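Local coordinates for aspartate aminotransferase (Thermotoga maritima, PDB 1O4S), which catalyses the pyridoxal-phosphate-dependent, reversible transfer of an amino group between L-aspartate and 2-oxoglutarate, giving oxaloacetate and L-glutamate, and works as a homodimer, at residues V152-F155 with Q161-L164; V178-P183 with V189-E194; F208-D213 with T226-V231. All coordinates share one frame; numbering follows the deposited sequence.

Contact 1. Residues V152-F155 with Q161-L164; sequences VETF and QPSL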
loop_
_atom_site.group_PDB
_atom_site.type_symbol
_atom_site.label_atom_id
_atom_site.label_comp_id
_atom_site.label_asym_id
_atom_site.label_seq_id
_atom_site.Cartn_x
_atom_site.Cartn_y
_atom_site.Cartn_z
ATOM N N VAL B 152 -0.385 -11.142 -25.287
ATOM C CA VAL B 152 -0.713 -12.242 -26.166
ATOM C C VAL B 152 -2.225 -12.254 -26.203
ATOM O O VAL B 152 -2.869 -12.573 -25.200
ATOM C CB VAL B 152 -0.150 -13.593 -25.650
ATOM C CG1 VAL B 152 -0.665 -14.752 -26.487
ATOM C CG2 VAL B 152 1.371 -13.555 -25.650
ATOM N N GLU B 153 -2.778 -11.888 -27.360
ATOM C CA GLU B 153 -4.207 -11.845 -27.557
ATOM C C GLU B 153 -4.831 -13.247 -27.693
ATOM O O GLU B 153 -4.281 -14.128 -28.358
ATOM C CB GLU B 153 -4.527 -11.022 -28.795
ATOM C CG GLU B 153 -6.004 -10.679 -28.951
ATOM C CD GLU B 153 -6.300 -9.931 -30.241
ATOM O OE1 GLU B 153 -7.471 -9.497 -30.418
ATOM O OE2 GLU B 153 -5.375 -9.788 -31.084
ATOM N N THR B 154 -5.981 -13.415 -27.048
ATOM C CA THR B 154 -6.820 -14.601 -27.165
ATOM C C THR B 154 -8.161 -14.218 -27.758
ATOM O O THR B 154 -8.553 -13.055 -27.754
ATOM C CB THR B 154 -7.037 -15.323 -25.796
ATOM O OG1 THR B 154 -7.744 -14.482 -24.878
ATOM C CG2 THR B 154 -5.719 -15.636 -25.106
ATOM N N PHE B 155 -8.877 -15.221 -28.236
ATOM C CA PHE B 155 -10.015 -15.003 -29.131
ATOM C C PHE B 155 -11.242 -15.739 -28.648
ATOM O O PHE B 155 -11.134 -16.835 -28.103
ATOM C CB PHE B 155 -9.647 -15.432 -30.571
ATOM C CG PHE B 155 -8.426 -14.730 -31.099
ATOM C CD1 PHE B 155 -8.525 -13.446 -31.627
ATOM C CD2 PHE B 155 -7.166 -15.320 -31.002
ATOM C CE1 PHE B 155 -7.399 -12.769 -32.067
ATOM C CE2 PHE B 155 -6.035 -14.649 -31.445
ATOM C CZ PHE B 155 -6.150 -13.372 -31.981
ATOM N N GLN B 161 -8.943 -19.096 -24.799
ATOM C CA GLN B 161 -7.903 -19.978 -24.277
ATOM C C GLN B 161 -6.573 -19.628 -24.939
ATOM O O GLN B 161 -6.485 -19.531 -26.167
ATOM C CB GLN B 161 -8.227 -21.454 -24.523
ATOM C CG GLN B 161 -9.529 -21.938 -23.881
ATOM C CD GLN B 161 -9.474 -21.900 -22.355
ATOM O OE1 GLN B 161 -8.435 -22.211 -21.763
ATOM N NE2 GLN B 161 -10.586 -21.529 -21.728
ATOM N N PRO B 162 -5.554 -19.392 -24.119
ATOM C CA PRO B 162 -4.215 -19.112 -24.626
ATOM C C PRO B 162 -3.569 -20.353 -25.243
ATOM O O PRO B 162 -3.833 -21.499 -24.841
ATOM C CB PRO B 162 -3.463 -18.652 -23.393
ATOM C CG PRO B 162 -4.235 -19.146 -22.242
ATOM C CD PRO B 162 -5.608 -19.363 -22.650
ATOM N N SER B 163 -2.735 -20.094 -26.244
ATOM C CA SER B 163 -2.055 -21.125 -26.997
ATOM C C SER B 163 -0.653 -21.317 -26.409
ATOM O O SER B 163 0.167 -20.404 -26.423
ATOM C CB SER B 163 -2.012 -20.724 -28.464
ATOM O OG SER B 163 -1.132 -21.564 -29.175
ATOM N N LEU B 164 -0.410 -22.499 -25.856
ATOM C CA LEU B 164 0.847 -22.816 -25.190
ATOM C C LEU B 164 1.987 -22.819 -26.191
ATOM O O LEU B 164 3.125 -22.381 -25.934
ATOM C CB LEU B 164 0.728 -24.198 -24.587
ATOM C CG LEU B 164 1.863 -24.723 -23.727
ATOM C CD1 LEU B 164 1.936 -23.926 -22.436
ATOM C CD2 LEU B 164 1.636 -26.239 -23.469
HETATM O O HOH W 1 -7.259 -17.667 -28.077
#

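Contact 2. Residues V178-P183 with V189-E194; sequences VLINSP and VVYRRE. With PLP (pyridoxal-5'-phosphate), chain M.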
loop_
_atom_site.group_PDB
_atom_site.type_symbol
_atom_site.label_atom_id
_atom_site.label_comp_id
_atom_site.label_asym_id
_atom_site.label_seq_id
_atom_site.Cartn_x
_atom_site.Cartn_y
_atom_site.Cartn_z
ATOM N N VAL B 178 5.316 -15.182 -16.739
ATOM C CA VAL B 178 4.081 -15.271 -17.450
ATOM C C VAL B 178 2.970 -15.150 -16.402
ATOM O O VAL B 178 2.920 -15.893 -15.411
ATOM C CB VAL B 178 3.967 -16.576 -18.226
ATOM C CG1 VAL B 178 2.545 -16.724 -18.864
ATOM C CG2 VAL B 178 5.072 -16.675 -19.287
ATOM N N LEU B 179 2.082 -14.194 -16.650
ATOM C CA LEU B 179 0.977 -13.871 -15.776
ATOM C C LEU B 179 -0.313 -14.542 -16.253
ATOM O O LEU B 179 -0.773 -14.294 -17.368
ATOM C CB LEU B 179 0.767 -12.362 -15.777
ATOM C CG LEU B 179 -0.405 -11.865 -14.937
ATOM C CD1 LEU B 179 -0.198 -12.211 -13.473
ATOM C CD2 LEU B 179 -0.572 -10.357 -15.147
ATOM N N ILE B 180 -0.924 -15.335 -15.385
ATOM C CA ILE B 180 -2.230 -15.920 -15.675
ATOM C C ILE B 180 -3.271 -15.494 -14.638
ATOM O O ILE B 180 -2.979 -15.313 -13.482
ATOM C CB ILE B 180 -2.158 -17.481 -15.794
ATOM C CG1 ILE B 180 -1.584 -18.102 -14.525
ATOM C CG2 ILE B 180 -1.361 -17.903 -17.079
ATOM C CD1 ILE B 180 -1.668 -19.616 -14.470
ATOM N N ASN B 181 -4.489 -15.328 -15.106
ATOM C CA ASN B 181 -5.625 -14.902 -14.325
ATOM C C ASN B 181 -6.825 -15.792 -14.680
ATOM O O ASN B 181 -7.601 -15.508 -15.622
ATOM C CB ASN B 181 -5.944 -13.456 -14.650
ATOM C CG ASN B 181 -7.220 -12.958 -13.964
ATOM O OD1 ASN B 181 -7.949 -12.148 -14.542
ATOM N ND2 ASN B 181 -7.460 -13.385 -12.713
ATOM N N SER B 182 -6.962 -16.864 -13.911
ATOM C CA SER B 182 -8.026 -17.832 -14.083
ATOM C C SER B 182 -8.601 -18.130 -12.694
ATOM O O SER B 182 -7.825 -18.456 -11.783
ATOM C CB SER B 182 -7.484 -19.098 -14.759
ATOM O OG SER B 182 -8.479 -20.084 -14.850
ATOM N N PRO B 183 -9.921 -17.991 -12.492
ATOM C CA PRO B 183 -10.885 -17.449 -13.479
ATOM C C PRO B 183 -10.649 -16.003 -13.902
ATOM O O PRO B 183 -10.144 -15.161 -13.133
ATOM C CB PRO B 183 -12.253 -17.568 -12.764
ATOM C CG PRO B 183 -12.031 -18.559 -11.639
ATOM C CD PRO B 183 -10.583 -18.377 -11.229
ATOM N N VAL B 189 -13.614 -16.893 -18.202
ATOM C CA VAL B 189 -13.154 -18.226 -18.550
ATOM C C VAL B 189 -12.174 -18.745 -17.511
ATOM O O VAL B 189 -11.594 -17.993 -16.727
ATOM C CB VAL B 189 -12.516 -18.342 -19.960
ATOM C CG1 VAL B 189 -13.485 -17.828 -21.024
ATOM C CG2 VAL B 189 -11.128 -17.638 -20.021
ATOM N N VAL B 190 -12.012 -20.061 -17.551
ATOM C CA VAL B 190 -11.153 -20.806 -16.674
ATOM C C VAL B 190 -10.203 -21.558 -17.608
ATOM O O VAL B 190 -10.627 -22.226 -18.538
ATOM C CB VAL B 190 -12.032 -21.748 -15.851
ATOM C CG1 VAL B 190 -11.346 -23.047 -15.540
ATOM C CG2 VAL B 190 -12.553 -21.084 -14.593
ATOM N N TYR B 191 -8.909 -21.445 -17.360
ATOM C CA TYR B 191 -7.905 -22.045 -18.217
ATOM C C TYR B 191 -7.830 -23.562 -18.041
ATOM O O TYR B 191 -7.933 -24.073 -16.931
ATOM C CB TYR B 191 -6.540 -21.411 -17.949
ATOM C CG TYR B 191 -6.357 -19.991 -18.471
ATOM C CD1 TYR B 191 -7.338 -19.351 -19.239
ATOM C CD2 TYR B 191 -5.169 -19.294 -18.222
ATOM C CE1 TYR B 191 -7.142 -18.029 -19.729
ATOM C CE2 TYR B 191 -4.962 -17.983 -18.724
ATOM C CZ TYR B 191 -5.954 -17.369 -19.469
ATOM O OH TYR B 191 -5.765 -16.113 -19.975
ATOM N N ARG B 192 -7.601 -24.247 -19.168
ATOM C CA ARG B 192 -7.649 -25.687 -19.277
ATOM C C ARG B 192 -6.448 -26.265 -18.555
ATOM O O ARG B 192 -5.384 -25.656 -18.515
ATOM C CB ARG B 192 -7.606 -26.111 -20.767
ATOM C CG ARG B 192 -8.809 -25.659 -21.650
ATOM C CD ARG B 192 -10.113 -26.539 -21.526
ATOM N NE ARG B 192 -10.207 -27.626 -22.522
ATOM C CZ ARG B 192 -11.206 -28.529 -22.598
ATOM N NH1 ARG B 192 -12.225 -28.519 -21.735
ATOM N NH2 ARG B 192 -11.181 -29.460 -23.547
ATOM N N ARG B 193 -6.631 -27.451 -17.995
ATOM C CA ARG B 193 -5.593 -28.131 -17.248
ATOM C C ARG B 193 -4.356 -28.408 -18.119
ATOM O O ARG B 193 -3.228 -28.243 -17.682
ATOM C CB ARG B 193 -6.163 -29.439 -16.682
ATOM C CG ARG B 193 -5.151 -30.260 -15.903
ATOM C CD ARG B 193 -5.699 -31.525 -15.267
ATOM N NE ARG B 193 -4.667 -32.124 -14.410
ATOM C CZ ARG B 193 -4.591 -32.019 -13.073
ATOM N NH1 ARG B 193 -5.521 -31.358 -12.364
ATOM N NH2 ARG B 193 -3.569 -32.605 -12.437
ATOM N N GLU B 194 -4.594 -28.846 -19.352
ATOM C CA GLU B 194 -3.546 -29.143 -20.336
ATOM C C GLU B 194 -2.620 -27.933 -20.602
ATOM O O GLU B 194 -1.390 -28.067 -20.657
ATOM C CB GLU B 194 -4.179 -29.709 -21.640
ATOM C CG GLU B 194 -5.713 -29.503 -21.810
ATOM C CD GLU B 194 -6.610 -30.343 -20.858
ATOM O OE1 GLU B 194 -7.640 -29.822 -20.346
ATOM O OE2 GLU B 194 -6.302 -31.545 -20.621
HETATM N N1 PLP M . -7.239 -9.437 -10.028
HETATM C C2 PLP M . -8.427 -9.269 -10.711
HETATM C C2A PLP M . -8.422 -9.716 -12.143
HETATM C C3 PLP M . -9.544 -8.680 -10.096
HETATM O O3 PLP M . -10.592 -8.548 -10.716
HETATM C C4 PLP M . -9.483 -8.304 -8.744
HETATM C C4A PLP M . -10.718 -7.682 -8.059
HETATM C C5 PLP M . -8.249 -8.519 -8.082
HETATM C C6 PLP M . -7.154 -9.074 -8.740
HETATM C C5A PLP M . -7.953 -8.192 -6.634
HETATM O O4P PLP M . -8.362 -7.004 -5.980
HETATM P P PLP M . -8.094 -6.755 -4.421
HETATM O O1P PLP M . -9.347 -6.062 -4.036
HETATM O O2P PLP M . -7.856 -8.037 -3.737
HETATM O O3P PLP M . -6.934 -5.844 -4.516
HETATM O O HOH W 2 -4.845 -14.436 -17.936
HETATM O O HOH W 3 -7.951 -22.870 -14.458
#

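Contact 3. Residues F208-D213 with T226-V231; sequences FYIISD and TSILDV. With PLP (pyridoxal-5'-phosphate), chain M.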
loop_
_atom_site.group_PDB
_atom_site.type_symbol
_atom_site.label_atom_id
_atom_site.label_comp_id
_atom_site.label_asym_id
_atom_site.label_seq_id
_atom_site.Cartn_x
_atom_site.Cartn_y
_atom_site.Cartn_z
ATOM N N PHE B 208 11.444 -19.244 -16.145
ATOM C CA PHE B 208 10.624 -18.092 -15.797
ATOM C C PHE B 208 9.610 -18.448 -14.706
ATOM O O PHE B 208 9.329 -19.622 -14.474
ATOM C CB PHE B 208 9.936 -17.470 -17.042
ATOM C CG PHE B 208 8.914 -18.368 -17.729
ATOM C CD1 PHE B 208 7.603 -18.445 -17.274
ATOM C CD2 PHE B 208 9.264 -19.110 -18.868
ATOM C CE1 PHE B 208 6.658 -19.258 -17.919
ATOM C CE2 PHE B 208 8.320 -19.927 -19.524
ATOM C CZ PHE B 208 7.023 -20.002 -19.049
ATOM N N TYR B 209 9.090 -17.417 -14.043
ATOM C CA TYR B 209 8.082 -17.562 -12.992
ATOM C C TYR B 209 6.697 -17.537 -13.567
ATOM O O TYR B 209 6.428 -16.819 -14.543
ATOM C CB TYR B 209 8.161 -16.422 -11.985
ATOM C CG TYR B 209 9.341 -16.502 -11.073
ATOM C CD1 TYR B 209 9.308 -17.302 -9.945
ATOM C CD2 TYR B 209 10.499 -15.757 -11.328
ATOM C CE1 TYR B 209 10.399 -17.386 -9.103
ATOM C CE2 TYR B 209 11.605 -15.812 -10.474
ATOM C CZ TYR B 209 11.547 -16.635 -9.364
ATOM O OH TYR B 209 12.636 -16.727 -8.508
ATOM N N ILE B 210 5.812 -18.324 -12.963
ATOM C CA ILE B 210 4.396 -18.243 -13.282
ATOM C C ILE B 210 3.750 -17.503 -12.129
ATOM O O ILE B 210 3.822 -17.955 -10.995
ATOM C CB ILE B 210 3.751 -19.630 -13.448
ATOM C CG1 ILE B 210 4.361 -20.367 -14.651
ATOM C CG2 ILE B 210 2.218 -19.475 -13.616
ATOM C CD1 ILE B 210 3.871 -21.771 -14.781
ATOM N N ILE B 211 3.152 -16.359 -12.443
ATOM C CA ILE B 211 2.388 -15.568 -11.493
ATOM C C ILE B 211 0.919 -15.830 -11.768
ATOM O O ILE B 211 0.425 -15.544 -12.854
ATOM C CB ILE B 211 2.699 -14.085 -11.643
ATOM C CG1 ILE B 211 4.206 -13.818 -11.452
ATOM C CG2 ILE B 211 1.860 -13.296 -10.657
ATOM C CD1 ILE B 211 4.634 -12.411 -11.828
ATOM N N SER B 212 0.218 -16.373 -10.774
ATOM C CA SER B 212 -1.163 -16.805 -10.942
ATOM C C SER B 212 -2.109 -16.075 -10.014
ATOM O O SER B 212 -2.038 -16.240 -8.804
ATOM C CB SER B 212 -1.302 -18.308 -10.717
ATOM O OG SER B 212 -2.570 -18.705 -11.175
ATOM N N ASP B 213 -2.980 -15.275 -10.612
ATOM C CA ASP B 213 -3.956 -14.462 -9.913
ATOM C C ASP B 213 -5.265 -15.226 -9.888
ATOM O O ASP B 213 -6.049 -15.181 -10.851
ATOM C CB ASP B 213 -4.122 -13.143 -10.664
ATOM C CG ASP B 213 -5.120 -12.196 -10.010
ATOM O OD1 ASP B 213 -5.800 -12.593 -9.014
ATOM O OD2 ASP B 213 -5.291 -11.031 -10.468
ATOM N N THR B 226 -9.068 -25.487 -12.667
ATOM C CA THR B 226 -7.743 -25.976 -12.328
ATOM C C THR B 226 -6.906 -24.795 -11.837
ATOM O O THR B 226 -6.782 -23.780 -12.535
ATOM C CB THR B 226 -7.075 -26.568 -13.575
ATOM O OG1 THR B 226 -7.906 -27.596 -14.152
ATOM C CG2 THR B 226 -5.794 -27.265 -13.205
ATOM N N SER B 227 -6.325 -24.948 -10.653
ATOM C CA SER B 227 -5.408 -23.971 -10.084
ATOM C C SER B 227 -4.021 -24.315 -10.570
ATOM O O SER B 227 -3.738 -25.483 -10.835
ATOM C CB SER B 227 -5.435 -24.062 -8.561
ATOM O OG SER B 227 -4.412 -23.316 -7.973
ATOM N N ILE B 228 -3.152 -23.317 -10.672
ATOM C CA ILE B 228 -1.745 -23.601 -10.915
ATOM C C ILE B 228 -1.201 -24.535 -9.824
ATOM O O ILE B 228 -0.270 -25.297 -10.066
ATOM C CB ILE B 228 -0.888 -22.305 -11.010
ATOM C CG1 ILE B 228 0.420 -22.570 -11.804
ATOM C CG2 ILE B 228 -0.573 -21.733 -9.604
ATOM C CD1 ILE B 228 0.202 -22.988 -13.265
ATOM N N LEU B 229 -1.771 -24.455 -8.629
ATOM C CA LEU B 229 -1.401 -25.357 -7.532
ATOM C C LEU B 229 -1.934 -26.818 -7.676
ATOM O O LEU B 229 -1.497 -27.705 -6.937
ATOM C CB LEU B 229 -1.839 -24.759 -6.203
ATOM C CG LEU B 229 -1.288 -23.350 -5.905
ATOM C CD1 LEU B 229 -1.661 -22.965 -4.482
ATOM C CD2 LEU B 229 0.207 -23.220 -6.091
ATOM N N ASP B 230 -2.869 -27.044 -8.604
ATOM C CA ASP B 230 -3.262 -28.402 -9.039
ATOM C C ASP B 230 -2.223 -29.109 -9.933
ATOM O O ASP B 230 -2.129 -30.339 -9.935
ATOM C CB ASP B 230 -4.606 -28.354 -9.785
ATOM C CG ASP B 230 -5.820 -28.176 -8.839
ATOM O OD1 ASP B 230 -6.754 -27.435 -9.205
ATOM O OD2 ASP B 230 -5.926 -28.754 -7.737
ATOM N N VAL B 231 -1.452 -28.321 -10.683
ATOM C CA VAL B 231 -0.500 -28.840 -11.677
ATOM C C VAL B 231 0.989 -28.586 -11.353
ATOM O O VAL B 231 1.874 -28.986 -12.102
ATOM C CB VAL B 231 -0.817 -28.282 -13.084
ATOM C CG1 VAL B 231 -2.202 -28.761 -13.542
ATOM C CG2 VAL B 231 -0.738 -26.761 -13.120
HETATM N N1 PLP M . -7.239 -9.437 -10.028
HETATM C C2 PLP M . -8.427 -9.269 -10.711
HETATM C C2A PLP M . -8.422 -9.716 -12.143
HETATM C C3 PLP M . -9.544 -8.680 -10.096
HETATM O O3 PLP M . -10.592 -8.548 -10.716
HETATM C C4 PLP M . -9.483 -8.304 -8.744
HETATM C C4A PLP M . -10.718 -7.682 -8.059
HETATM C C5 PLP M . -8.249 -8.519 -8.082
HETATM C C6 PLP M . -7.154 -9.074 -8.740
HETATM C C5A PLP M . -7.953 -8.192 -6.634
HETATM O O4P PLP M . -8.362 -7.004 -5.980
HETATM P P PLP M . -8.094 -6.755 -4.421
HETATM O O1P PLP M . -9.347 -6.062 -4.036
HETATM O O2P PLP M . -7.856 -8.037 -3.737
HETATM O O3P PLP M . -6.934 -5.844 -4.516
#

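Contact 1. Residues V152-F155 with Q161-L164
Gln161 O forms the shortest polar link of this contact, accepting a hydrogen bond of 2.8 Å from water 1. The same water accepts from Phe155 N at 2.9 Å, so one molecule joins the two chain segments by their backbones. Phe155 N and Gln161 O themselves lie 5.3 Å apart, too far for a direct bond, and the water fills that step. The setting is the edge of the seven-stranded sheet in the large domain of this aminotransferase: strand 148-153 is outermost within the chain, and the loop after it turns back past the strand end before helix 164-170 begins.

Beside the water the contact is apolar and rests on Thr154. Its methyl CG2 points at the Gln161-Pro162 peptide, reaching Pro162 CA at 3.8 Å. On the proline ring the nearest atom is CB, 4.1 Å from Thr154 CG2. The torsion explains this division of labour: with chi1 at 64°, OG1 sits between the backbone N and the carbonyl carbon, while CG2 lies anti to that carbon and faces the loop. OG1 is thereby given to Ser132 O of the neighbouring strand 127-132, which satisfies a hydroxyl in a buried position. Pro162 is covered on other parts of its surface by Phe131, Tyr191 and Phe195, so the loop is packed into the core as well as against the strand.

Further bonds hold both segments: Lys360 NZ bonds to Thr154 O and forms a salt bridge with Glu153 OE1, while Ser163 occupies the N-cap position of helix 164-170, where its OG, anti to the backbone N (chi1 168°), is hydrogen-bonded to Glu166 N.

Contact 2. Residues V178-P183 with V189-E194
This contact closes the turn of a beta-alpha-beta unit, in which strand 175-180 runs through the cofactor-site loop into helix 193-206 and on to strand 209-213. The loop carries a cis peptide bond before Pro183 and contains Asn185, which probably binds L-aspartate, as in related enzymes.

Ser182 is the pivot. Its OG accepts from Tyr191 N at 2.9 Å in a nearly straight bond, with an N-H...O angle of 165°. The hydroxyl also donates to water 3, which in turn donates to Tyr191 O at 2.8 Å. Direct bond and water together therefore hold the N-H and the C=O of one residue to a single side-chain oxygen. An extended first torsion (chi1 176°) carries OG away from its own backbone N to this position.

The long axis of the Tyr191 ring is set roughly at right angles to the strand. Ile180 CG2 meets the ring at its edge, in the ring plane, 4.0 Å from Tyr191 CE2. Beyond that, the phenol OH of Tyr191 is hydrogen-bonded to water 2 at 2.8 Å. The same water accepts from Asn181 N at 3.0 Å, which supplies a partner to this backbone N-H.

After the cis bond, Pro183 and Val190 run alongside each other in the same direction, with Pro183 CG 3.9 Å from Val190 CG2. Pro183 CA additionally makes a CH...O contact with Val189 O.

Asn181 turns to the other side, toward the cofactor. Its amide is held by Asn185 N at OD1 and by Asp213 O at ND2, and Asn181 OD1 lies 3.4 Å from the PLP methyl carbon C2A.

Contact 3. Residues F208-D213 with T226-V231
No ring takes part where Ile210 and Ser212 meet Ile228, within the beta-alpha-beta unit of strand 209-213, the short, weakly bonded helix at about 228-231 and strand 238-243; the flat groups of the two segments are the carboxylates of Asp213 and Asp230, which turn to other partners. Asp213, the last residue of strand 209-213, sends OD2 to within 2.6 Å of PLP N1, the arrangement known from aspartate aminotransferases, in which an aspartate faces the pyridine nitrogen; Tyr138 OH also bonds to OD2. Asp230 OD1 receives Ser227 N at 2.9 Å on its anti side, 30° out of the carboxylate plane.

That bond is half of a capping box on the helix. The other half runs from Leu229 N to Ser227 OG at 3.0 Å. Glu214 ties the helix start to the strand: OE2 bonds to Ser212 OG and Ile228 N, OE1 to Ser227 OG.

Across the segments the fit is apolar, and Ile228 divides its branches between two strand residues. Ile228 CG2, which a chi1 of -157° tucks in over the main chain, meets Ser212 CB at 3.7 Å. The longer branch crosses Ile210 at a slant, with Ile228 CG1 4.0 Å from Ile210 CG2 and Ile228 CD1 4.2 Å from Ile210 CD1.

All three contacts reach the same seven-stranded sheet and come one after another along the chain. Contacts 1 and 2, with centres 10 Å apart, touch through loop residues: Gln161 NE2 lies 3.3 Å from Val190 O, a probable hydrogen bond, and Pro162 CD packs 3.6 Å from Tyr191 CE1. Contacts 2 and 3 are closer, 8 Å between centres, because strands 175-180 and 209-213 are neighbours; Ile180 O and Asp213 N are 2.9 Å apart. Both of these contacts end at PLP, Asn181 near its methyl and Asp213 at its nitrogen. Contact 1 stands back, the Thr154 side chain about 14 Å from the cofactor, and its nearest atoms are about 7 Å from contact 3.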